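PDB 6U83: outer membrane associated protein from Francisella tularensis subsp. tularensis, which probably anchors the outer membrane to the peptidoglycan through this OmpA-like domain, which holds d-alanine in a pocket, and may have porin activity as a whole. Local coordinates for residues L28-F39 / C48-Y59. Numbering follows the deposited sequence.
Sequences LPAGIKQCEGNF and CYTINGDDVTVY
Tyr49 is gripped by two backbone hydrogen bonds, its N donating to Lys33 O at 3.0 Å and its O accepting from Cys35 N at 2.8 Å. Together they form the parallel bridge between Gln34 and Tyr49 at the edge of the sheet. Beside it the disulfide Cys35–Cys48 (SG to SG 2.1 Å, chi3 91°) links segments 28–39 and 48–59 covalently. Cys48 SG also sits over one face of the Phe39 ring, 3.9 Å from its centroid, while the rings of Phe39 and Tyr59 meet obliquely. Farther along, the Tyr49 ring is sandwiched: Gln34 CB makes a CH-pi contact on one face and Leu28 CD2 another on the opposite face, 4.0 Å from the centroid. A chi1 of 69° sets CG of Tyr49 between its backbone N and carbonyl carbon and places the ring between Leu28 and Gln34, where Ile32 O lies at its edge. Leu28 CD2 reaches on to Ile51 CD1. On the side toward helix 73–89, Pro29 CG packs on Val58 CG2, and Ile32 CD1 meets Val58 CG1 at 3.8 Å, while Ile32 CG2 presses on the backbone of Cys48. The disulfide-tied segment thus packs against the 46–52/55–63 beta hairpin of the OmpA-like domain, closed by a type II' turn from Asn52 to Asp55, whose second strand pairs antiparallel with strand 161–172; Pro29, Val56 and Val58 touch Phe85 of helix 73–89, and Val58 also Phe82.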
loop_
_atom_site.group_PDB
_atom_site.type_symbol
_atom_site.label_atom_id
_atom_site.label_comp_id
_atom_site.label_asym_id
_atom_site.label_seq_id
_atom_site.Cartn_x
_atom_site.Cartn_y
_atom_site.Cartn_z
ATOM N N LEU A 28 11.188 4.601 15.252
ATOM C CA LEU A 28 10.611 4.650 13.912
ATOM C C LEU A 28 10.335 3.250 13.367
ATOM O O LEU A 28 11.023 2.288 13.732
ATOM C CB LEU A 28 11.549 5.389 12.961
ATOM C CG LEU A 28 11.551 6.905 13.141
ATOM C CD1 LEU A 28 12.683 7.534 12.361
ATOM C CD2 LEU A 28 10.215 7.480 12.701
ATOM N N PRO A 29 9.332 3.113 12.492
ATOM C CA PRO A 29 8.974 1.782 11.973
ATOM C C PRO A 29 10.139 1.115 11.249
ATOM O O PRO A 29 10.828 1.732 10.434
ATOM C CB PRO A 29 7.800 2.069 11.026
ATOM C CG PRO A 29 7.714 3.552 10.895
ATOM C CD PRO A 29 8.343 4.136 12.114
ATOM N N ALA A 30 10.339 -0.168 11.552
ATOM C CA ALA A 30 11.511 -0.901 11.087
ATOM C C ALA A 30 11.529 -1.035 9.571
ATOM O O ALA A 30 10.557 -1.492 8.962
ATOM C CB ALA A 30 11.551 -2.288 11.726
ATOM N N GLY A 31 12.649 -0.660 8.965
ATOM C CA GLY A 31 12.834 -0.844 7.542
ATOM C C GLY A 31 12.077 0.117 6.658
ATOM O O GLY A 31 12.075 -0.063 5.438
ATOM N N ILE A 32 11.446 1.140 7.230
ATOM C CA ILE A 32 10.622 2.085 6.486
ATOM C C ILE A 32 11.215 3.480 6.641
ATOM O O ILE A 32 11.520 3.906 7.760
ATOM C CB ILE A 32 9.171 2.062 6.985
ATOM C CG1 ILE A 32 8.641 0.626 6.994
ATOM C CG2 ILE A 32 8.341 2.933 6.117
ATOM C CD1 ILE A 32 7.338 0.432 7.776
ATOM N N LYS A 33 11.361 4.192 5.531
ATOM C CA LYS A 33 11.944 5.524 5.540
ATOM C C LYS A 33 10.854 6.570 5.358
ATOM O O LYS A 33 9.752 6.267 4.906
ATOM C CB LYS A 33 12.997 5.663 4.440
ATOM C CG LYS A 33 13.937 4.458 4.334
ATOM C CD LYS A 33 14.585 4.127 5.682
ATOM C CE LYS A 33 15.832 3.259 5.526
ATOM N NZ LYS A 33 16.980 3.862 6.271
ATOM N N GLN A 34 11.171 7.812 5.714
ATOM C CA GLN A 34 10.184 8.881 5.636
ATOM C C GLN A 34 9.811 9.165 4.186
ATOM O O GLN A 34 10.662 9.139 3.298
ATOM C CB GLN A 34 10.725 10.146 6.295
ATOM C CG GLN A 34 9.748 11.308 6.282
ATOM C CD GLN A 34 10.346 12.568 6.866
ATOM O OE1 GLN A 34 11.152 13.235 6.223
ATOM N NE2 GLN A 34 9.968 12.891 8.098
ATOM N N CYS A 35 8.526 9.433 3.948
ATOM C CA CYS A 35 8.053 9.685 2.591
ATOM C C CYS A 35 8.675 10.958 2.027
ATOM O O CYS A 35 8.692 11.997 2.688
ATOM C CB CYS A 35 6.525 9.803 2.547
ATOM S SG CYS A 35 5.566 8.317 2.985
ATOM N N GLU A 36 9.186 10.864 0.805
ATOM C CA GLU A 36 9.613 12.008 0.019
ATOM C C GLU A 36 8.401 12.691 -0.607
ATOM O O GLU A 36 7.298 12.145 -0.639
ATOM C CB GLU A 36 10.582 11.562 -1.075
ATOM C CG GLU A 36 9.997 10.468 -1.967
ATOM C CD GLU A 36 10.794 10.226 -3.242
ATOM O OE1 GLU A 36 12.000 10.563 -3.274
ATOM O OE2 GLU A 36 10.207 9.702 -4.217
ATOM N N GLY A 37 8.611 13.895 -1.121
ATOM C CA GLY A 37 7.548 14.562 -1.843
ATOM C C GLY A 37 7.079 13.744 -3.031
ATOM O O GLY A 37 7.903 13.242 -3.802
ATOM N N ASN A 38 5.759 13.587 -3.179
ATOM C CA ASN A 38 5.163 12.820 -4.278
ATOM C C ASN A 38 5.699 11.392 -4.319
ATOM O O ASN A 38 6.192 10.919 -5.346
ATOM C CB ASN A 38 5.385 13.515 -5.619
ATOM C CG ASN A 38 4.180 14.291 -6.066
ATOM O OD1 ASN A 38 3.071 14.063 -5.581
ATOM N ND2 ASN A 38 4.380 15.210 -6.999
ATOM N N PHE A 39 5.595 10.698 -3.184
ATOM C CA PHE A 39 6.181 9.370 -3.072
ATOM C C PHE A 39 5.456 8.333 -3.927
ATOM O O PHE A 39 6.015 7.263 -4.191
ATOM C CB PHE A 39 6.178 8.926 -1.611
ATOM C CG PHE A 39 4.818 8.583 -1.099
ATOM C CD1 PHE A 39 4.319 7.290 -1.225
ATOM C CD2 PHE A 39 4.027 9.552 -0.502
ATOM C CE1 PHE A 39 3.053 6.968 -0.767
ATOM C CE2 PHE A 39 2.760 9.239 -0.032
ATOM C CZ PHE A 39 2.272 7.943 -0.165
ATOM N N CYS A 48 6.493 3.899 3.065
ATOM C CA CYS A 48 7.160 5.010 3.731
ATOM C C CYS A 48 6.263 5.542 4.854
ATOM O O CYS A 48 5.091 5.157 4.979
ATOM C CB CYS A 48 7.559 6.088 2.711
ATOM S SG CYS A 48 6.214 6.817 1.726
ATOM N N TYR A 49 6.830 6.413 5.705
ATOM C CA TYR A 49 6.107 6.947 6.860
ATOM C C TYR A 49 6.089 8.471 6.849
ATOM O O TYR A 49 7.009 9.115 6.339
ATOM C CB TYR A 49 6.710 6.460 8.215
ATOM C CG TYR A 49 8.088 7.014 8.545
ATOM C CD1 TYR A 49 8.246 8.286 9.076
ATOM C CD2 TYR A 49 9.232 6.258 8.331
ATOM C CE1 TYR A 49 9.500 8.793 9.364
ATOM C CE2 TYR A 49 10.489 6.755 8.616
ATOM C CZ TYR A 49 10.615 8.019 9.132
ATOM O OH TYR A 49 11.859 8.526 9.422
ATOM N N THR A 50 5.037 9.049 7.436
ATOM C CA THR A 50 5.049 10.447 7.853
ATOM C C THR A 50 4.721 10.520 9.335
ATOM O O THR A 50 4.052 9.642 9.886
ATOM C CB THR A 50 4.050 11.327 7.096
ATOM O OG1 THR A 50 2.730 11.069 7.589
ATOM C CG2 THR A 50 4.101 11.042 5.613
ATOM N N ILE A 51 5.202 11.572 9.978
ATOM C CA ILE A 51 4.914 11.824 11.378
ATOM C C ILE A 51 4.060 13.075 11.454
ATOM O O ILE A 51 4.299 14.050 10.730
ATOM C CB ILE A 51 6.203 11.972 12.207
ATOM C CG1 ILE A 51 7.070 10.722 12.065
ATOM C CG2 ILE A 51 5.870 12.217 13.667
ATOM C CD1 ILE A 51 8.526 10.978 12.465
ATOM N N ASN A 52 3.038 13.031 12.308
ATOM C CA ASN A 52 2.158 14.166 12.584
ATOM C C ASN A 52 2.010 14.187 14.099
ATOM O O ASN A 52 1.249 13.405 14.670
ATOM C CB ASN A 52 0.821 14.031 11.867
ATOM C CG ASN A 52 0.964 14.108 10.356
ATOM O OD1 ASN A 52 1.109 15.199 9.797
ATOM N ND2 ASN A 52 0.930 12.949 9.684
ATOM N N GLY A 53 2.773 15.066 14.739
ATOM C CA GLY A 53 2.867 15.084 16.181
ATOM C C GLY A 53 3.674 13.919 16.715
ATOM O O GLY A 53 4.891 13.846 16.521
ATOM N N ASP A 54 2.992 13.002 17.401
ATOM C CA ASP A 54 3.596 11.787 17.927
ATOM C C ASP A 54 2.956 10.544 17.324
ATOM O O ASP A 54 3.300 9.424 17.724
ATOM C CB ASP A 54 3.487 11.755 19.456
ATOM C CG ASP A 54 4.758 12.252 20.160
ATOM O OD1 ASP A 54 5.634 11.419 20.492
ATOM O OD2 ASP A 54 4.882 13.478 20.388
ATOM N N ASP A 55 2.033 10.718 16.376
ATOM C CA ASP A 55 1.423 9.619 15.644
ATOM C C ASP A 55 2.144 9.446 14.313
ATOM O O ASP A 55 2.393 10.428 13.602
ATOM C CB ASP A 55 -0.067 9.868 15.400
ATOM C CG ASP A 55 -0.849 10.105 16.683
ATOM O OD1 ASP A 55 -2.100 10.148 16.606
ATOM O OD2 ASP A 55 -0.225 10.266 17.759
ATOM N N VAL A 56 2.473 8.203 13.977
ATOM C CA VAL A 56 3.143 7.883 12.726
ATOM C C VAL A 56 2.130 7.215 11.803
ATOM O O VAL A 56 1.231 6.501 12.263
ATOM C CB VAL A 56 4.390 6.999 12.960
ATOM C CG1 VAL A 56 4.019 5.664 13.586
ATOM C CG2 VAL A 56 5.159 6.795 11.665
ATOM N N THR A 57 2.246 7.490 10.505
ATOM C CA THR A 57 1.396 6.885 9.492
ATOM C C THR A 57 2.285 6.264 8.432
ATOM O O THR A 57 3.165 6.940 7.888
ATOM C CB THR A 57 0.456 7.908 8.849
ATOM O OG1 THR A 57 -0.321 8.544 9.869
ATOM C CG2 THR A 57 -0.481 7.213 7.858
ATOM N N VAL A 58 2.050 4.986 8.136
ATOM C CA VAL A 58 2.826 4.254 7.149
ATOM C C VAL A 58 1.956 4.053 5.922
ATOM O O VAL A 58 0.786 3.676 6.036
ATOM C CB VAL A 58 3.339 2.911 7.704
ATOM C CG1 VAL A 58 4.129 2.165 6.642
ATOM C CG2 VAL A 58 4.220 3.141 8.915
ATOM N N TYR A 59 2.514 4.338 4.757
ATOM C CA TYR A 59 1.840 4.127 3.490
ATOM C C TYR A 59 2.485 2.970 2.748
ATOM O O TYR A 59 3.677 2.697 2.910
ATOM C CB TYR A 59 1.902 5.368 2.612
ATOM C CG TYR A 59 1.245 6.547 3.239
ATOM C CD1 TYR A 59 1.934 7.357 4.130
ATOM C CD2 TYR A 59 -0.068 6.857 2.944
ATOM C CE1 TYR A 59 1.324 8.448 4.709
ATOM C CE2 TYR A 59 -0.687 7.941 3.518
ATOM C CZ TYR A 59 0.009 8.733 4.398
ATOM O OH TYR A 59 -0.619 9.814 4.966
#